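Local coordinates for uncharacterized protein (Escherichia coli O157:H7, PDB 4ZV9), which is of unknown function but belongs to the dienelactone hydrolase family and probably acts as a hydrolase of the alpha/beta-hydrolase fold, at residues Arg29-Pro35 with Tyr70-Asp76. Residues are numbered along the deposited sequence; the frame is centred on the assembly and turned at random.
Sequences RGYLVKP and YIALAPD
The carbonyl oxygen of A72 takes two backbone donors of the neighbouring strand: V33 N, 2.8 Å from A72 O, and the weaker CA-H of L32, whose CA is 3.3 Å from the same oxygen. A72 N in turn donates to V33 O, closing the V33-A72 hydrogen-bonded pair, and Y31 and A74 form a second such pair. On the face of L32 and L73, L32 holds CG anti to its backbone N (chi1 -179°), with chi2 72° then turning CD1 to I71 CG2, 3.6 Å from it. L73 CD1 lies over the bare CA of G30 at 4.1 Å, and helix 100-116 packs on L73 and P75. Y31, V33, A72 and A74 share the other face, where helix 56-67 covers Y31, V33 and A72 and Y31 OH bonds R63. At the far end D76 N bonds R29 O at 2.9 Å; the charged groups stay apart, water 1 donating to D76 OD2 at 2.6 Å and reaching R29 NE only weakly, while D76 OD1 accepts from L78 N. Strand 28-35 lies between strands 12-21 and 71-75, antiparallel to both; such a reversed second strand beside an otherwise parallel sheet is characteristic of the alpha/beta-hydrolase fold.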
# COMPACT_ATOMS: atom_id res chain seq x y z
N ARG A 29 -12.93 9.69 0.61
CA ARG A 29 -12.89 9.44 -0.82
C ARG A 29 -11.75 8.49 -1.14
O ARG A 29 -10.66 8.60 -0.56
CB ARG A 29 -12.67 10.77 -1.53
CG ARG A 29 -12.32 10.72 -3.01
CD ARG A 29 -12.21 12.15 -3.53
NE ARG A 29 -11.60 12.27 -4.85
CZ ARG A 29 -12.27 12.34 -6.00
NH1 ARG A 29 -13.59 12.26 -6.04
NH2 ARG A 29 -11.60 12.47 -7.14
N GLY A 30 -11.98 7.58 -2.08
CA GLY A 30 -10.97 6.64 -2.53
C GLY A 30 -11.14 6.29 -4.00
O GLY A 30 -12.24 6.41 -4.55
N TYR A 31 -10.04 5.90 -4.63
CA TYR A 31 -10.02 5.45 -6.02
C TYR A 31 -10.12 3.93 -6.01
O TYR A 31 -9.21 3.23 -5.52
CB TYR A 31 -8.72 5.93 -6.66
CG TYR A 31 -8.56 5.67 -8.15
CD1 TYR A 31 -9.42 6.24 -9.08
CD2 TYR A 31 -7.47 4.94 -8.62
CE1 TYR A 31 -9.21 6.07 -10.44
CE2 TYR A 31 -7.26 4.77 -9.98
CZ TYR A 31 -8.13 5.30 -10.88
OH TYR A 31 -7.91 5.11 -12.23
N LEU A 32 -11.25 3.41 -6.48
CA LEU A 32 -11.50 1.98 -6.50
C LEU A 32 -11.34 1.45 -7.93
O LEU A 32 -12.02 1.94 -8.83
CB LEU A 32 -12.94 1.72 -6.03
CG LEU A 32 -13.42 0.25 -5.95
CD1 LEU A 32 -12.75 -0.45 -4.79
CD2 LEU A 32 -14.93 0.21 -5.75
N VAL A 33 -10.49 0.44 -8.12
CA VAL A 33 -10.30 -0.15 -9.44
C VAL A 33 -10.52 -1.65 -9.39
O VAL A 33 -9.93 -2.34 -8.56
CB VAL A 33 -8.89 0.11 -10.01
CG1 VAL A 33 -8.88 -0.18 -11.51
CG2 VAL A 33 -8.45 1.55 -9.78
N LYS A 34 -11.36 -2.17 -10.30
CA LYS A 34 -11.68 -3.60 -10.37
C LYS A 34 -11.30 -4.17 -11.72
O LYS A 34 -11.26 -3.44 -12.71
CB LYS A 34 -13.19 -3.80 -10.28
CG LYS A 34 -13.87 -3.23 -9.07
CD LYS A 34 -15.38 -3.27 -9.24
CE LYS A 34 -16.05 -2.71 -7.99
NZ LYS A 34 -17.51 -2.52 -8.15
N PRO A 35 -11.05 -5.49 -11.79
CA PRO A 35 -10.91 -6.13 -13.08
C PRO A 35 -12.25 -5.96 -13.81
O PRO A 35 -13.30 -6.12 -13.18
CB PRO A 35 -10.66 -7.62 -12.74
CG PRO A 35 -10.13 -7.60 -11.35
CD PRO A 35 -10.77 -6.41 -10.67
N TYR A 70 -7.01 -8.15 -9.00
CA TYR A 70 -7.55 -7.86 -7.66
C TYR A 70 -8.34 -6.56 -7.63
O TYR A 70 -8.15 -5.69 -8.49
CB TYR A 70 -6.41 -7.77 -6.66
CG TYR A 70 -5.50 -8.98 -6.73
CD1 TYR A 70 -5.90 -10.20 -6.21
CD2 TYR A 70 -4.26 -8.92 -7.36
CE1 TYR A 70 -5.09 -11.32 -6.29
CE2 TYR A 70 -3.44 -10.03 -7.45
CZ TYR A 70 -3.86 -11.23 -6.91
OH TYR A 70 -3.04 -12.35 -7.00
N ILE A 71 -9.25 -6.43 -6.66
CA ILE A 71 -9.96 -5.16 -6.47
C ILE A 71 -9.02 -4.29 -5.65
O ILE A 71 -8.62 -4.68 -4.57
CB ILE A 71 -11.29 -5.30 -5.70
CG1 ILE A 71 -12.25 -6.19 -6.49
CG2 ILE A 71 -11.92 -3.92 -5.50
CD1 ILE A 71 -13.48 -6.62 -5.71
N ALA A 72 -8.68 -3.11 -6.17
CA ALA A 72 -7.77 -2.21 -5.48
C ALA A 72 -8.50 -0.97 -4.99
O ALA A 72 -9.31 -0.39 -5.71
CB ALA A 72 -6.64 -1.83 -6.42
N LEU A 73 -8.21 -0.57 -3.76
CA LEU A 73 -8.76 0.66 -3.20
C LEU A 73 -7.61 1.50 -2.67
O LEU A 73 -6.84 1.04 -1.82
CB LEU A 73 -9.73 0.37 -2.08
CG LEU A 73 -10.26 1.60 -1.33
CD1 LEU A 73 -10.97 2.59 -2.25
CD2 LEU A 73 -11.21 1.17 -0.24
N ALA A 74 -7.47 2.71 -3.21
CA ALA A 74 -6.44 3.66 -2.81
C ALA A 74 -7.11 4.88 -2.20
O ALA A 74 -7.63 5.74 -2.93
CB ALA A 74 -5.60 4.07 -4.02
N PRO A 75 -7.16 4.96 -0.86
CA PRO A 75 -7.80 6.12 -0.24
C PRO A 75 -7.06 7.43 -0.47
O PRO A 75 -5.84 7.42 -0.70
CB PRO A 75 -7.80 5.75 1.26
CG PRO A 75 -7.70 4.28 1.30
CD PRO A 75 -6.80 3.94 0.14
N ASP A 76 -7.78 8.54 -0.34
CA ASP A 76 -7.18 9.86 -0.41
C ASP A 76 -7.00 10.46 0.99
O ASP A 76 -7.95 10.95 1.63
CB ASP A 76 -8.02 10.81 -1.26
CG ASP A 76 -7.31 12.13 -1.55
OD1 ASP A 76 -6.16 12.33 -1.08
OD2 ASP A 76 -7.92 12.94 -2.25
O HOH W 1 -8.14 12.77 -4.81